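Local structure of sensor protein (3BWL) at residues R18-A21 and L22-S26; N43-F46 and C47-G51; Y52-S55 and E56-R60. The protein is probably a sensor histidine kinase that passes phosphate from ATP to a protein histidine, represented here by its PAS sensor domain. One frame throughout, in Å; residues are numbered along the deposited sequence. Where two conformers were deposited one is given.

Interaction 1 of 3, residues R18-A21 and L22-S26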
loop_
_atom_site.group_PDB
_atom_site.type_symbol
_atom_site.label_atom_id
_atom_site.label_comp_id
_atom_site.label_asym_id
_atom_site.label_seq_id
_atom_site.Cartn_x
_atom_site.Cartn_y
_atom_site.Cartn_z
ATOM N N ARG A 18 -13.131 -3.332 1.379
ATOM C CA ARG A 18 -11.901 -4.054 1.701
ATOM C C ARG A 18 -10.667 -3.276 1.199
ATOM O O ARG A 18 -9.682 -3.080 1.926
ATOM C CB ARG A 18 -11.932 -5.422 1.022
ATOM C CG ARG A 18 -11.002 -6.433 1.610
ATOM C CD ARG A 18 -11.220 -7.758 0.911
ATOM N NE ARG A 18 -12.634 -8.155 0.951
ATOM C CZ ARG A 18 -13.369 -8.523 -0.104
ATOM N NH1 ARG A 18 -12.848 -8.586 -1.331
ATOM N NH2 ARG A 18 -14.640 -8.871 0.080
ATOM N N LEU A 19 -10.737 -2.837 -0.054
ATOM C CA LEU A 19 -9.621 -2.091 -0.688
ATOM C C LEU A 19 -9.399 -0.757 0.016
ATOM O O LEU A 19 -8.248 -0.321 0.186
ATOM C CB LEU A 19 -9.944 -1.834 -2.146
ATOM C CG LEU A 19 -9.820 -3.045 -3.068
ATOM C CD1 LEU A 19 -10.559 -2.750 -4.383
ATOM C CD2 LEU A 19 -8.348 -3.416 -3.344
ATOM N N GLU A 20 -10.496 -0.128 0.454
ATOM C CA GLU A 20 -10.406 1.082 1.262
ATOM C C GLU A 20 -9.597 0.840 2.533
ATOM O O GLU A 20 -8.688 1.612 2.867
ATOM C CB GLU A 20 -11.802 1.620 1.598
ATOM C CG GLU A 20 -11.802 2.893 2.472
ATOM C CD GLU A 20 -13.145 3.622 2.447
ATOM O OE1 GLU A 20 -13.203 4.762 2.937
ATOM O OE2 GLU A 20 -14.145 3.076 1.912
ATOM N N ALA A 21 -9.942 -0.224 3.249
ATOM C CA ALA A 21 -9.241 -0.542 4.502
ATOM C C ALA A 21 -7.752 -0.891 4.316
ATOM O O ALA A 21 -6.932 -0.500 5.130
ATOM C CB ALA A 21 -9.953 -1.655 5.225
ATOM N N LEU A 22 -7.417 -1.569 3.224
ATOM C CA LEU A 22 -6.020 -1.856 2.905
ATOM C C LEU A 22 -5.260 -0.524 2.705
ATOM O O LEU A 22 -4.134 -0.348 3.216
ATOM C CB LEU A 22 -5.896 -2.760 1.676
ATOM C CG LEU A 22 -6.546 -4.143 1.867
ATOM C CD1 LEU A 22 -6.229 -5.050 0.708
ATOM C CD2 LEU A 22 -6.062 -4.786 3.153
ATOM N N PHE A 23 -5.869 0.404 1.967
ATOM C CA PHE A 23 -5.253 1.713 1.736
ATOM C C PHE A 23 -5.045 2.466 3.061
ATOM O O PHE A 23 -3.925 2.967 3.350
ATOM C CB PHE A 23 -6.111 2.525 0.746
ATOM C CG PHE A 23 -5.539 3.864 0.402
ATOM C CD1 PHE A 23 -4.488 3.958 -0.530
ATOM C CD2 PHE A 23 -6.094 5.026 0.934
ATOM C CE1 PHE A 23 -3.981 5.204 -0.892
ATOM C CE2 PHE A 23 -5.577 6.295 0.557
ATOM C CZ PHE A 23 -4.549 6.372 -0.337
ATOM N N GLU A 24 -6.105 2.558 3.863
ATOM C CA GLU A 24 -6.040 3.411 5.049
ATOM C C GLU A 24 -5.128 2.815 6.141
ATOM O O GLU A 24 -4.474 3.556 6.913
ATOM C CB GLU A 24 -7.452 3.675 5.592
ATOM C CG GLU A 24 -8.402 4.362 4.578
ATOM C CD GLU A 24 -7.936 5.757 4.098
ATOM O OE1 GLU A 24 -6.981 6.321 4.644
ATOM O OE2 GLU A 24 -8.549 6.311 3.140
ATOM N N ASN A 25 -5.112 1.482 6.218
ATOM C CA ASN A 25 -4.389 0.767 7.278
ATOM C C ASN A 25 -2.935 0.463 6.913
ATOM O O ASN A 25 -2.166 0.011 7.771
ATOM C CB ASN A 25 -5.115 -0.547 7.664
ATOM C CG ASN A 25 -6.317 -0.298 8.527
ATOM O OD1 ASN A 25 -6.181 -0.059 9.712
ATOM N ND2 ASN A 25 -7.494 -0.338 7.940
ATOM N N SER A 26 -2.567 0.680 5.637
ATOM C CA SER A 26 -1.162 0.475 5.203
ATOM C C SER A 26 -0.167 0.863 6.338
ATOM O O SER A 26 -0.246 1.954 6.850
ATOM C CB SER A 26 -0.864 1.322 3.962
ATOM O OG SER A 26 0.507 1.133 3.620
#
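The last turns of the long N-terminal helix 2-25, which leads into the PAS core, hold this contact, and Ala21 and Asn25 carry it. Backbone bonds one turn apart run through it, from Leu22 N to Arg18 O and from Phe23 N to Leu19 O. Glu24 N lies 2.9 Å from Glu20 O. Ala21 O is gripped twice by Asn25. Asn25 N reaches it at 2.9 Å with an N-H...O angle of 148°. Asn25 ND2 also lies 2.9 Å from Ala21 O, on the opposite face of the carbonyl plane. The acceptor lies close to the amide plane of Asn25. With CG beside the backbone N (chi1 -77°), the amide can fold back over its own turn. An alanine here would remove the amide, and Ala21 O would probably lose its second donor near the helix end. Glu24 lays CG alongside Glu20 O, while its OE1 accepts from Gln44 N. The helix also faces the second subunit: Arg18 NE forms a salt bridge with Glu113 of that subunit, and Leu22 packs on its Phe23. Leu22 CG itself sits 3.3 Å from Arg18 O.

Interaction 2 of 3, residues N43-F46 and C47-G51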
loop_
_atom_site.group_PDB
_atom_site.type_symbol
_atom_site.label_atom_id
_atom_site.label_comp_id
_atom_site.label_asym_id
_atom_site.label_seq_id
_atom_site.Cartn_x
_atom_site.Cartn_y
_atom_site.Cartn_z
ATOM N N ASN A 43 -3.334 8.628 2.635
ATOM C CA ASN A 43 -3.998 7.678 3.515
ATOM C C ASN A 43 -3.948 8.143 4.977
ATOM O O ASN A 43 -3.301 9.136 5.309
ATOM C CB ASN A 43 -3.472 6.230 3.338
ATOM C CG ASN A 43 -2.078 5.994 3.980
ATOM O OD1 ASN A 43 -1.310 6.934 4.262
ATOM N ND2 ASN A 43 -1.755 4.722 4.197
ATOM N N GLN A 44 -4.705 7.467 5.827
ATOM C CA GLN A 44 -4.780 7.872 7.238
ATOM C C GLN A 44 -3.405 7.756 7.891
ATOM O O GLN A 44 -3.052 8.593 8.737
ATOM C CB GLN A 44 -5.848 7.086 8.015
ATOM C CG GLN A 44 -5.818 7.381 9.540
ATOM C CD GLN A 44 -6.357 8.757 9.904
ATOM O OE1 GLN A 44 -7.537 9.046 9.701
ATOM N NE2 GLN A 44 -5.497 9.603 10.472
ATOM N N ARG A 45 -2.612 6.755 7.469
ATOM C CA ARG A 45 -1.266 6.565 8.021
ATOM C C ARG A 45 -0.396 7.845 7.821
ATOM O O ARG A 45 0.314 8.261 8.731
ATOM C CB ARG A 45 -0.586 5.325 7.421
ATOM C CG ARG A 45 0.729 4.951 8.140
ATOM C CD ARG A 45 0.534 4.403 9.534
ATOM N NE ARG A 45 -0.161 3.100 9.460
ATOM C CZ ARG A 45 -0.530 2.340 10.493
ATOM N NH1 ARG A 45 -0.293 2.717 11.734
ATOM N NH2 ARG A 45 -1.137 1.168 10.275
ATOM N N PHE A 46 -0.444 8.420 6.631
ATOM C CA PHE A 46 0.301 9.653 6.335
ATOM C C PHE A 46 -0.069 10.745 7.334
ATOM O O PHE A 46 0.807 11.356 7.943
ATOM C CB PHE A 46 -0.004 10.094 4.902
ATOM C CG PHE A 46 0.787 11.292 4.458
ATOM C CD1 PHE A 46 1.894 11.124 3.641
ATOM C CD2 PHE A 46 0.418 12.570 4.853
ATOM C CE1 PHE A 46 2.657 12.223 3.221
ATOM C CE2 PHE A 46 1.161 13.699 4.452
ATOM C CZ PHE A 46 2.265 13.524 3.614
ATOM N N CYS A 47 -1.379 10.984 7.496
ATOM C CA CYS A 47 -1.894 12.043 8.375
ATOM C C CYS A 47 -1.521 11.775 9.847
ATOM O O CYS A 47 -1.015 12.684 10.573
ATOM C CB CYS A 47 -3.415 12.140 8.206
ATOM S SG CYS A 47 -3.870 12.669 6.576
ATOM N N ALA A 48 -1.775 10.545 10.287
ATOM C CA ALA A 48 -1.481 10.146 11.656
ATOM C C ALA A 48 0.006 10.265 11.996
ATOM O O ALA A 48 0.350 10.829 13.024
ATOM C CB ALA A 48 -1.941 8.741 11.907
ATOM N N GLU A 49 0.864 9.729 11.140
ATOM C CA GLU A 49 2.328 9.742 11.378
ATOM C C GLU A 49 2.846 11.186 11.469
ATOM O O GLU A 49 3.685 11.480 12.316
ATOM C CB GLU A 49 3.067 8.983 10.284
ATOM C CG GLU A 49 2.844 7.411 10.329
ATOM C CD GLU A 49 3.822 6.672 11.237
ATOM O OE1 GLU A 49 4.236 7.222 12.285
ATOM O OE2 GLU A 49 4.214 5.538 10.872
ATOM N N LEU A 50 2.311 12.087 10.653
ATOM C CA LEU A 50 2.775 13.497 10.658
ATOM C C LEU A 50 2.012 14.416 11.606
ATOM O O LEU A 50 2.430 15.538 11.825
ATOM C CB LEU A 50 2.789 14.060 9.227
ATOM C CG LEU A 50 3.770 13.315 8.303
ATOM C CD1 LEU A 50 3.872 14.082 6.993
ATOM C CD2 LEU A 50 5.150 13.160 8.929
ATOM N N GLY A 51 0.920 13.915 12.184
ATOM C CA GLY A 51 0.071 14.678 13.138
ATOM C C GLY A 51 -0.880 15.695 12.525
ATOM O O GLY A 51 -1.316 16.642 13.195
#
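Helix 44-50 of the PAS domain, on which Phe46 meets Leu50 and Arg45 meets Glu49, is a short helix with a side-chain cap at its start and a Schellman motif at its end. Among the backbone bonds, Ala48 N to Gln44 O is short, 2.8 Å, and nearly straight (172°). Glu49 N to Arg45 O and Leu50 N to Phe46 O follow, while Cys47 N to Asn43 O is weak. At the N-cap, Asn43 OD1 takes Phe46 N at 2.9 Å, from above its carbonyl plane. The same oxygen accepts from Ile30 N, which ties the cap to strand 29-33. At the other end Gly51, with phi 78°, is the C-prime residue: its N bonds to Ala48 O at 3.2 Å, and Tyr52 N to Cys47 O.

The charged pair meets through its aliphatic parts. Arg45 CD lies 3.9 Å from Glu49 CG, and the two side chains cross at a slant. Their charged ends go elsewhere: Arg45 NE to Ser26 O, and Glu49 OE2 to Arg86 of the second subunit. Arg45 NE and Glu49 OE2 stay 5.2 Å apart, so any attraction between them is probably modest.

The apolar contact is on the buried side, where Phe46 also touches Met29 and Val57. Its CG is anti to the backbone N (chi1 -176°), which swings the ring out from the helix, where one face meets Leu50. Leu50 CD1 makes a CH-pi contact over that face, 4.1 Å from the centroid of the Phe46 ring and 3.7 Å from Phe46 CE2.

Interaction 3 of 3, residues Y52-S55 and E56-R60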
loop_
_atom_site.group_PDB
_atom_site.type_symbol
_atom_site.label_atom_id
_atom_site.label_comp_id
_atom_site.label_asym_id
_atom_site.label_seq_id
_atom_site.Cartn_x
_atom_site.Cartn_y
_atom_site.Cartn_z
ATOM N N TYR A 52 -1.191 15.538 11.247
ATOM C CA TYR A 52 -2.098 16.473 10.559
ATOM C C TYR A 52 -3.441 15.842 10.266
ATOM O O TYR A 52 -3.532 14.624 10.126
ATOM C CB TYR A 52 -1.500 16.870 9.213
ATOM C CG TYR A 52 -0.359 17.831 9.334
ATOM C CD1 TYR A 52 -0.602 19.164 9.631
ATOM C CD2 TYR A 52 0.962 17.395 9.184
ATOM C CE1 TYR A 52 0.402 20.044 9.749
ATOM C CE2 TYR A 52 2.008 18.296 9.305
ATOM C CZ TYR A 52 1.699 19.616 9.590
ATOM O OH TYR A 52 2.663 20.552 9.743
ATOM N N ASP A 53 -4.482 16.672 10.201
ATOM C CA ASP A 53 -5.766 16.242 9.666
ATOM C C ASP A 53 -5.608 16.285 8.155
ATOM O O ASP A 53 -4.869 17.125 7.630
ATOM C CB ASP A 53 -6.876 17.210 10.086
ATOM C CG ASP A 53 -8.269 16.713 9.706
ATOM O OD1 ASP A 53 -8.787 15.802 10.391
ATOM O OD2 ASP A 53 -8.844 17.234 8.725
ATOM N N GLU A 54 -6.338 15.420 7.462
ATOM C CA GLU A 54 -6.342 15.386 6.006
ATOM C C GLU A 54 -6.563 16.783 5.384
ATOM O O GLU A 54 -5.940 17.128 4.381
ATOM C CB GLU A 54 -7.418 14.403 5.528
ATOM C CG GLU A 54 -7.488 14.237 4.044
ATOM C CD GLU A 54 -8.578 13.281 3.617
ATOM O OE1 GLU A 54 -9.777 13.629 3.754
ATOM O OE2 GLU A 54 -8.236 12.188 3.124
ATOM N N SER A 55 -7.459 17.561 5.991
ATOM C CA SER A 55 -7.788 18.901 5.501
ATOM C C SER A 55 -6.593 19.870 5.521
ATOM O O SER A 55 -6.607 20.880 4.791
ATOM C CB SER A 55 -8.981 19.494 6.270
ATOM O OG SER A 55 -8.618 19.827 7.605
ATOM N N GLU A 56 -5.576 19.558 6.333
ATOM C CA GLU A 56 -4.349 20.373 6.471
ATOM C C GLU A 56 -3.260 19.945 5.472
ATOM O O GLU A 56 -2.194 20.550 5.414
ATOM C CB GLU A 56 -3.762 20.246 7.899
ATOM C CG GLU A 56 -4.642 20.775 9.058
ATOM C CD GLU A 56 -4.018 20.590 10.464
ATOM O OE1 GLU A 56 -3.872 19.436 10.956
ATOM O OE2 GLU A 56 -3.707 21.626 11.106
ATOM N N VAL A 57 -3.519 18.889 4.709
ATOM C CA VAL A 57 -2.527 18.295 3.822
ATOM C C VAL A 57 -2.976 18.333 2.362
ATOM O O VAL A 57 -2.201 18.681 1.510
ATOM C CB VAL A 57 -2.255 16.808 4.239
ATOM C CG1 VAL A 57 -1.271 16.122 3.270
ATOM C CG2 VAL A 57 -1.685 16.754 5.652
ATOM N N LEU A 58 -4.215 17.928 2.079
ATOM C CA LEU A 58 -4.708 17.916 0.705
ATOM C C LEU A 58 -4.595 19.299 0.059
ATOM O O LEU A 58 -5.000 20.321 0.646
ATOM C CB LEU A 58 -6.171 17.420 0.639
ATOM C CG LEU A 58 -6.446 15.935 0.946
ATOM C CD1 LEU A 58 -7.910 15.565 0.748
ATOM C CD2 LEU A 58 -5.570 15.043 0.076
ATOM N N GLY A 59 -4.062 19.328 -1.148
ATOM C CA GLY A 59 -3.980 20.590 -1.871
ATOM C C GLY A 59 -2.690 21.303 -1.632
ATOM O O GLY A 59 -2.339 22.196 -2.402
ATOM N N ARG A 60 -1.969 20.929 -0.577
ATOM C CA ARG A 60 -0.629 21.481 -0.332
ATOM C C ARG A 60 0.399 20.807 -1.248
ATOM O O ARG A 60 0.107 19.775 -1.881
ATOM C CB ARG A 60 -0.210 21.268 1.124
ATOM C CG ARG A 60 -1.013 22.035 2.165
ATOM C CD ARG A 60 -0.064 22.636 3.174
ATOM N NE ARG A 60 -0.516 22.514 4.555
ATOM C CZ ARG A 60 0.241 22.781 5.620
ATOM N NH1 ARG A 60 1.493 23.210 5.472
ATOM N NH2 ARG A 60 -0.261 22.622 6.833
HETATM O O HOH W 1 -4.840 22.001 2.860
#
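Glu54 O is gripped by two backbone donors. Leu58 N comes in nearly end-on at 3.0 Å from Glu54 O. Val57 N is at the same distance but sits well above the carbonyl plane. The shortest bond across the contact is Glu56 N to Asp53 O, 2.8 Å. In return Glu56 OE1 accepts Asp53 N at 2.9 Å on its anti lone pair, with an angle of 169°. Asp53 and Glu56 are thus joined by a reciprocal pair of bonds.

Asp53 also closes an Asx turn. Its OD2 takes Ser55 N and Ser55 OG from opposite faces of the carboxylate plane, which is likely to fix the rotation of the carboxylate. Glu56 OE1 lies at the edge of the Tyr52 ring, 3.5 Å from Tyr52 CD1. Its other oxygen, OE2, forms a salt bridge with Arg96. Val57 CG2 touches Tyr52 CB at 3.6 Å. Glu54, with CG anti to the backbone N (chi1 -178°), places CG 3.6 Å from Leu58 CD1. Arg60 NE returns to Glu56 O at 2.7 Å, and a water joins Ser55 O to Leu58 O by donating to both.

Val57 packs on strand 39-42 and Phe46. Glu54 belongs to a magnesium site seen for this protein, though no metal is bound to this chain there. Val57 to Arg60 form a type II beta turn, within the loop of the PAS fold that links helix 44-50 to helix 71-79.

Interactions 1 and 2 both lie on helices, are partly buried and touch the second subunit. Interaction 3 is a surface contact in a loop, and no other chain of the assembly reaches it. The first two rest on regular backbone bonds one turn apart. Interaction 2 adds a buried apolar contact over a ring face. Interaction 3 has turn-type backbone bonds and relies more on carboxylates, a hydroxyl and a water. Interaction 2 lies between the others along the chain and touches both. Carboxylate and backbone oxygens tie it to interaction 1; apolar packing and the helix-ending bond tie it to interaction 3. Interactions 1 and 3 do not touch; their nearest atoms are about 6 Å apart.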